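Local coordinates for bifunctional protein PutA (Bdellovibrio bacteriovorus, PDB 5UR2), which probably oxidises proline to glutamate in two steps, joining a flavin-dependent proline dehydrogenase to an NAD-dependent L-glutamate gamma-semialdehyde dehydrogenase in one chain, at residues B[50-62]-B[410-424]. Numbering follows the deposited sequence.
Sequences KTNMFRFVDVLPS and IPGMAYLVRRLLENT. With P5F (N-propargylglycine-modified flavin adenine dinucleotide), chain F.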
loop_
_atom_site.group_PDB
_atom_site.type_symbol
_atom_site.label_atom_id
_atom_site.label_comp_id
_atom_site.label_asym_id
_atom_site.label_seq_id
_atom_site.Cartn_x
_atom_site.Cartn_y
_atom_site.Cartn_z
ATOM N N LYS B 50 21.936 8.104 27.041
ATOM C CA LYS B 50 21.038 8.411 28.148
ATOM C C LYS B 50 20.029 7.287 28.351
ATOM O O LYS B 50 19.824 6.815 29.475
ATOM C CB LYS B 50 20.319 9.737 27.886
ATOM C CG LYS B 50 19.257 10.075 28.934
ATOM C CD LYS B 50 18.607 11.436 28.670
ATOM C CE LYS B 50 17.482 11.717 29.646
ATOM N NZ LYS B 50 16.847 13.046 29.427
ATOM N N THR B 51 19.413 6.828 27.257
ATOM C CA THR B 51 18.444 5.742 27.329
ATOM C C THR B 51 19.084 4.473 27.874
ATOM O O THR B 51 18.560 3.849 28.803
ATOM C CB THR B 51 17.858 5.482 25.942
ATOM O OG1 THR B 51 17.034 6.585 25.546
ATOM C CG2 THR B 51 17.050 4.158 25.917
ATOM N N ASN B 52 20.231 4.079 27.314
ATOM C CA ASN B 52 20.847 2.823 27.727
ATOM C C ASN B 52 21.374 2.890 29.157
ATOM O O ASN B 52 21.255 1.917 29.910
ATOM C CB ASN B 52 21.964 2.441 26.758
ATOM C CG ASN B 52 21.439 2.051 25.390
ATOM O OD1 ASN B 52 20.268 1.697 25.236
ATOM N ND2 ASN B 52 22.305 2.105 24.387
ATOM N N MET B 53 21.969 4.016 29.555
ATOM C CA MET B 53 22.519 4.080 30.906
ATOM C C MET B 53 21.405 4.064 31.945
ATOM O O MET B 53 21.531 3.401 32.982
ATOM C CB MET B 53 23.434 5.297 31.068
ATOM C CG MET B 53 24.037 5.443 32.478
ATOM S SD MET B 53 25.032 4.035 33.083
ATOM C CE MET B 53 26.377 4.020 31.901
ATOM N N PHE B 54 20.306 4.781 31.688
ATOM C CA PHE B 54 19.213 4.805 32.661
ATOM C C PHE B 54 18.491 3.458 32.736
ATOM O O PHE B 54 18.062 3.043 33.819
ATOM C CB PHE B 54 18.204 5.909 32.322
ATOM C CG PHE B 54 18.725 7.316 32.512
ATOM C CD1 PHE B 54 20.057 7.565 32.810
ATOM C CD2 PHE B 54 17.856 8.396 32.422
ATOM C CE1 PHE B 54 20.520 8.865 32.981
ATOM C CE2 PHE B 54 18.312 9.702 32.601
ATOM C CZ PHE B 54 19.637 9.937 32.878
ATOM N N ARG B 55 18.338 2.766 31.601
ATOM C CA ARG B 55 17.737 1.437 31.612
ATOM C C ARG B 55 18.637 0.436 32.316
ATOM O O ARG B 55 18.159 -0.414 33.081
ATOM C CB ARG B 55 17.465 0.971 30.183
ATOM C CG ARG B 55 16.310 1.698 29.519
ATOM C CD ARG B 55 16.053 1.178 28.118
ATOM N NE ARG B 55 14.790 1.698 27.597
ATOM C CZ ARG B 55 14.361 1.493 26.362
ATOM N NH1 ARG B 55 15.102 0.779 25.526
ATOM N NH2 ARG B 55 13.203 2.006 25.960
ATOM N N PHE B 56 19.941 0.519 32.069
ATOM C CA PHE B 56 20.867 -0.370 32.757
ATOM C C PHE B 56 20.778 -0.166 34.261
ATOM O O PHE B 56 20.648 -1.129 35.025
ATOM C CB PHE B 56 22.297 -0.122 32.292
ATOM C CG PHE B 56 23.290 -1.014 32.959
ATOM C CD1 PHE B 56 23.503 -2.294 32.481
ATOM C CD2 PHE B 56 23.963 -0.608 34.101
ATOM C CE1 PHE B 56 24.403 -3.138 33.098
ATOM C CE2 PHE B 56 24.857 -1.451 34.728
ATOM C CZ PHE B 56 25.078 -2.719 34.229
ATOM N N VAL B 57 20.807 1.091 34.701
ATOM C CA VAL B 57 20.690 1.372 36.128
ATOM C C VAL B 57 19.389 0.803 36.664
ATOM O O VAL B 57 19.349 0.237 37.763
ATOM C CB VAL B 57 20.813 2.886 36.383
ATOM C CG1 VAL B 57 20.473 3.231 37.828
ATOM C CG2 VAL B 57 22.218 3.339 36.059
ATOM N N ASP B 58 18.310 0.926 35.883
ATOM C CA ASP B 58 16.995 0.436 36.298
ATOM C C ASP B 58 17.014 -1.063 36.588
ATOM O O ASP B 58 16.488 -1.517 37.613
ATOM C CB ASP B 58 15.967 0.740 35.204
ATOM C CG ASP B 58 14.577 0.198 35.528
ATOM O OD1 ASP B 58 14.102 0.464 36.649
ATOM O OD2 ASP B 58 13.960 -0.474 34.663
ATOM N N VAL B 59 17.618 -1.849 35.696
ATOM C CA VAL B 59 17.521 -3.305 35.815
ATOM C C VAL B 59 18.548 -3.885 36.787
ATOM O O VAL B 59 18.324 -4.977 37.327
ATOM C CB VAL B 59 17.652 -3.970 34.429
ATOM C CG1 VAL B 59 19.041 -3.763 33.860
ATOM C CG2 VAL B 59 17.284 -5.459 34.485
ATOM N N LEU B 60 19.640 -3.164 37.057
ATOM C CA LEU B 60 20.765 -3.718 37.816
ATOM C C LEU B 60 20.381 -4.426 39.114
ATOM O O LEU B 60 20.855 -5.555 39.331
ATOM C CB LEU B 60 21.797 -2.616 38.093
ATOM C CG LEU B 60 23.055 -3.132 38.791
ATOM C CD1 LEU B 60 23.781 -4.191 37.944
ATOM C CD2 LEU B 60 23.982 -1.986 39.143
ATOM N N PRO B 61 19.555 -3.864 40.004
ATOM C CA PRO B 61 19.293 -4.562 41.277
ATOM C C PRO B 61 18.473 -5.839 41.127
ATOM O O PRO B 61 18.365 -6.594 42.099
ATOM C CB PRO B 61 18.540 -3.513 42.108
ATOM C CG PRO B 61 17.875 -2.657 41.104
ATOM C CD PRO B 61 18.806 -2.593 39.918
ATOM N N SER B 62 17.910 -6.115 39.955
ATOM C CA SER B 62 17.179 -7.356 39.723
ATOM C C SER B 62 18.064 -8.488 39.206
ATOM O O SER B 62 17.570 -9.604 39.018
ATOM C CB SER B 62 16.015 -7.115 38.751
ATOM O OG SER B 62 15.021 -6.281 39.351
ATOM N N ILE B 410 16.008 -2.113 45.380
ATOM C CA ILE B 410 15.197 -2.131 44.165
ATOM C C ILE B 410 14.333 -0.877 44.036
ATOM O O ILE B 410 14.450 -0.187 43.015
ATOM C CB ILE B 410 14.365 -3.420 44.070
ATOM C CG1 ILE B 410 15.265 -4.596 43.695
ATOM C CG2 ILE B 410 13.242 -3.263 43.072
ATOM C CD1 ILE B 410 14.520 -5.725 43.075
ATOM N N PRO B 411 13.473 -0.510 44.996
ATOM C CA PRO B 411 12.830 0.818 44.877
ATOM C C PRO B 411 13.832 1.965 44.941
ATOM O O PRO B 411 13.595 3.030 44.351
ATOM C CB PRO B 411 11.840 0.853 46.053
ATOM C CG PRO B 411 11.630 -0.597 46.428
ATOM C CD PRO B 411 12.954 -1.261 46.158
ATOM N N GLY B 412 14.961 1.764 45.628
ATOM C CA GLY B 412 15.978 2.802 45.702
ATOM C C GLY B 412 16.666 3.085 44.380
ATOM O O GLY B 412 17.037 4.233 44.102
ATOM N N MET B 413 16.835 2.058 43.546
ATOM C CA MET B 413 17.379 2.252 42.211
ATOM C C MET B 413 16.350 2.836 41.257
ATOM O O MET B 413 16.737 3.474 40.275
ATOM C CB MET B 413 17.923 0.936 41.658
ATOM C CG MET B 413 19.350 1.030 41.142
ATOM S SD MET B 413 20.552 1.526 42.402
ATOM C CE MET B 413 20.152 0.398 43.742
ATOM N N ALA B 414 15.055 2.629 41.520
ATOM C CA ALA B 414 14.030 3.353 40.773
ATOM C C ALA B 414 14.087 4.850 41.077
ATOM O O ALA B 414 14.079 5.680 40.159
ATOM C CB ALA B 414 12.647 2.782 41.086
ATOM N N TYR B 415 14.147 5.210 42.372
ATOM C CA TYR B 415 14.209 6.614 42.785
ATOM C C TYR B 415 15.435 7.318 42.207
ATOM O O TYR B 415 15.336 8.456 41.733
ATOM C CB TYR B 415 14.194 6.684 44.310
ATOM C CG TYR B 415 14.220 8.073 44.916
ATOM C CD1 TYR B 415 13.060 8.815 45.075
ATOM C CD2 TYR B 415 15.408 8.624 45.359
ATOM C CE1 TYR B 415 13.096 10.082 45.650
ATOM C CE2 TYR B 415 15.451 9.882 45.929
ATOM C CZ TYR B 415 14.297 10.604 46.076
ATOM O OH TYR B 415 14.376 11.851 46.652
ATOM N N LEU B 416 16.602 6.659 42.250
ATOM C CA LEU B 416 17.812 7.193 41.631
ATOM C C LEU B 416 17.604 7.480 40.142
ATOM O O LEU B 416 18.234 8.392 39.586
ATOM C CB LEU B 416 18.974 6.212 41.821
ATOM C CG LEU B 416 20.321 6.457 41.096
ATOM C CD1 LEU B 416 21.086 7.662 41.664
ATOM C CD2 LEU B 416 21.234 5.216 41.054
ATOM N N VAL B 417 16.760 6.691 39.470
ATOM C CA VAL B 417 16.493 6.929 38.056
ATOM C C VAL B 417 15.689 8.205 37.884
ATOM O O VAL B 417 15.911 8.968 36.936
ATOM C CB VAL B 417 15.769 5.727 37.414
ATOM C CG1 VAL B 417 15.221 6.118 36.049
ATOM C CG2 VAL B 417 16.719 4.557 37.255
ATOM N N ARG B 418 14.756 8.465 38.804
ATOM C CA ARG B 418 13.971 9.700 38.738
ATOM C C ARG B 418 14.851 10.929 38.986
ATOM O O ARG B 418 14.693 11.954 38.309
ATOM C CB ARG B 418 12.807 9.634 39.732
ATOM C CG ARG B 418 11.686 10.663 39.491
ATOM C CD ARG B 418 10.275 10.061 39.702
ATOM N NE ARG B 418 9.631 10.524 40.937
ATOM C CZ ARG B 418 8.531 9.989 41.478
ATOM N NH1 ARG B 418 7.931 8.951 40.901
ATOM N NH2 ARG B 418 8.031 10.488 42.610
ATOM N N ARG B 419 15.794 10.839 39.938
ATOM C CA ARG B 419 16.761 11.919 40.143
ATOM C C ARG B 419 17.587 12.172 38.886
ATOM O O ARG B 419 17.748 13.323 38.463
ATOM C CB ARG B 419 17.681 11.597 41.328
ATOM C CG ARG B 419 16.940 11.118 42.570
ATOM C CD ARG B 419 16.419 12.248 43.435
ATOM N NE ARG B 419 15.651 13.262 42.719
ATOM C CZ ARG B 419 14.368 13.148 42.390
ATOM N NH1 ARG B 419 13.690 12.048 42.690
ATOM N NH2 ARG B 419 13.765 14.146 41.756
ATOM N N LEU B 420 18.101 11.104 38.258
ATOM C CA LEU B 420 18.850 11.263 37.014
ATOM C C LEU B 420 18.004 11.929 35.935
ATOM O O LEU B 420 18.491 12.794 35.198
ATOM C CB LEU B 420 19.373 9.911 36.518
ATOM C CG LEU B 420 20.649 9.359 37.155
ATOM C CD1 LEU B 420 20.800 7.898 36.794
ATOM C CD2 LEU B 420 21.876 10.143 36.671
ATOM N N LEU B 421 16.735 11.542 35.825
ATOM C CA LEU B 421 15.869 12.145 34.818
ATOM C C LEU B 421 15.681 13.636 35.070
ATOM O O LEU B 421 15.865 14.453 34.163
ATOM C CB LEU B 421 14.516 11.441 34.801
ATOM C CG LEU B 421 14.580 10.071 34.125
ATOM C CD1 LEU B 421 13.284 9.318 34.346
ATOM C CD2 LEU B 421 14.881 10.236 32.649
ATOM N N GLU B 422 15.362 14.014 36.312
ATOM C CA GLU B 422 15.151 15.426 36.622
ATOM C C GLU B 422 16.422 16.250 36.404
ATOM O O GLU B 422 16.383 17.334 35.808
ATOM C CB GLU B 422 14.672 15.580 38.064
ATOM C CG GLU B 422 14.227 16.988 38.377
ATOM C CD GLU B 422 13.075 17.435 37.486
ATOM O OE1 GLU B 422 13.275 18.387 36.689
ATOM O OE2 GLU B 422 11.993 16.793 37.551
ATOM N N ASN B 423 17.561 15.748 36.881
ATOM C CA ASN B 423 18.783 16.535 36.846
ATOM C C ASN B 423 19.329 16.695 35.432
ATOM O O ASN B 423 20.044 17.664 35.160
ATOM C CB ASN B 423 19.834 15.899 37.755
ATOM C CG ASN B 423 19.454 15.966 39.215
ATOM O OD1 ASN B 423 18.613 16.768 39.611
ATOM N ND2 ASN B 423 20.065 15.112 40.023
ATOM N N THR B 424 19.019 15.775 34.520
ATOM C CA THR B 424 19.457 15.901 33.129
ATOM C C THR B 424 18.404 16.531 32.232
ATOM O O THR B 424 18.617 16.615 31.016
ATOM C CB THR B 424 19.834 14.536 32.537
ATOM O OG1 THR B 424 18.673 13.679 32.528
ATOM C CG2 THR B 424 20.967 13.910 33.338
HETATM P PA P5F F . 12.793 23.383 38.708
HETATM O O1A P5F F . 12.685 24.923 38.975
HETATM O O2A P5F F . 13.816 22.931 37.791
HETATM O O5B P5F F . 11.573 22.758 38.088
HETATM C C5B P5F F . 11.537 21.502 37.421
HETATM C C4B P5F F . 10.068 21.082 37.258
HETATM O O4B P5F F . 9.376 21.819 36.278
HETATM C C3B P5F F . 9.810 19.651 36.884
HETATM O O3B P5F F . 9.945 18.790 37.950
HETATM C C2B P5F F . 8.427 19.700 36.371
HETATM O O2B P5F F . 7.543 19.685 37.439
HETATM C C1B P5F F . 8.368 21.030 35.710
HETATM N N9A P5F F . 8.585 20.998 34.286
HETATM C C8A P5F F . 9.688 20.505 33.601
HETATM N N7A P5F F . 9.493 20.691 32.290
HETATM C C5A P5F F . 8.266 21.322 32.072
HETATM C C6A P5F F . 7.551 21.733 30.949
HETATM N N6A P5F F . 8.089 21.551 29.631
HETATM N N1A P5F F . 6.341 22.309 31.083
HETATM C C2A P5F F . 5.796 22.507 32.302
HETATM N N3A P5F F . 6.459 22.089 33.419
HETATM C C4A P5F F . 7.666 21.515 33.347
HETATM N N1 P5F F . 6.489 15.871 43.218
HETATM C C2 P5F F . 5.143 15.360 43.127
HETATM O O2 P5F F . 4.510 15.406 41.905
HETATM N N3 P5F F . 4.474 14.828 44.277
HETATM C C4 P5F F . 5.097 14.770 45.548
HETATM O O4 P5F F . 4.385 14.237 46.630
HETATM C C4X P5F F . 6.521 15.301 45.645
HETATM N N5 P5F F . 7.307 15.169 46.869
HETATM C C5X P5F F . 8.462 16.079 46.996
HETATM C C6 P5F F . 8.986 16.432 48.352
HETATM C C7 P5F F . 10.038 17.373 48.480
HETATM C C7M P5F F . 10.557 17.722 49.858
HETATM C C8 P5F F . 10.603 17.990 47.323
HETATM C C8M P5F F . 11.719 18.998 47.422
HETATM C C9 P5F F . 10.111 17.664 46.037
HETATM C C9A P5F F . 9.008 16.673 45.893
HETATM N N10 P5F F . 8.486 16.354 44.562
HETATM C C10 P5F F . 7.155 15.819 44.505
HETATM C "C1'" P5F F . 9.188 16.733 43.310
HETATM C "C2'" P5F F . 8.904 18.176 42.892
HETATM O "O2'" P5F F . 7.586 18.268 42.505
HETATM C "C3'" P5F F . 9.798 18.710 41.772
HETATM O "O3'" P5F F . 9.584 17.951 40.641
HETATM C "C4'" P5F F . 11.290 18.684 42.069
HETATM O "O4'" P5F F . 11.436 18.808 43.442
HETATM C "C5'" P5F F . 12.142 19.691 41.272
HETATM O "O5'" P5F F . 11.531 20.956 41.110
HETATM P P P5F F . 12.287 22.386 41.225
HETATM O O1P P5F F . 11.442 23.632 41.695
HETATM O O2P P5F F . 13.533 21.974 42.094
HETATM O O3P P5F F . 13.136 22.458 39.821
HETATM C C21 P5F F . 7.484 12.561 46.745
HETATM C C22 P5F F . 7.363 13.895 46.919
HETATM C C23 P5F F . 6.248 11.647 46.677
#
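The Phe54 ring overlaps Leu420, whose CB lies over one face, 4.0 Å from the ring centroid, in a CH-pi contact. CG of Lys50, one helical turn back, covers the opposite face near the rim. At the ring edge, in its plane, are Leu421 CD2 and Thr424 OG1; Leu421 CD2 is 3.5 Å from Phe54 CE2. The ring is thus held on both faces and along part of its edge. Thr424 OG1 donates to Leu420 O at 2.8 Å. That carbonyl also accepts from Thr424 N, on the other face of its plane. The extended Lys50 chain runs out past Thr424, and Lys50 NZ is 3.7 Å from Thr424 OG1.

One turn further along, Val57 CG1 meets Leu416 CD2 at 3.9 Å and also touches Val417 CG2. CG1 stands anti to the backbone N (chi1 171°), which turns it to these two side chains. Met413 CG packs against Val57 O. Met413 CB lies 3.6 Å from Pro61 CG. Pro61 CB rests on Ile410 CG1, and Ser62 OG approaches Ile410 CD1. Asp58 lies beside Val417, but its carboxylate forms salt bridges with Arg910 and with Arg977 of the second subunit.

The axes of helix segments 50-59 and 410-423 come within 8.9 Å of each other at 161°, nearly antiparallel. Helix 35-45 adds Tyr36 against Leu420, and helix 103-115 adds Val110 and Ala114 against Met413. On helix 410-423, Glu422 reaches the adenosine ribose hydroxyl O3B of the modified flavin adenine dinucleotide with OE2. This packing docks the PutA N-terminal domain onto the helix that follows strand 400-406, the eighth strand of the TIM-type proline dehydrogenase barrel.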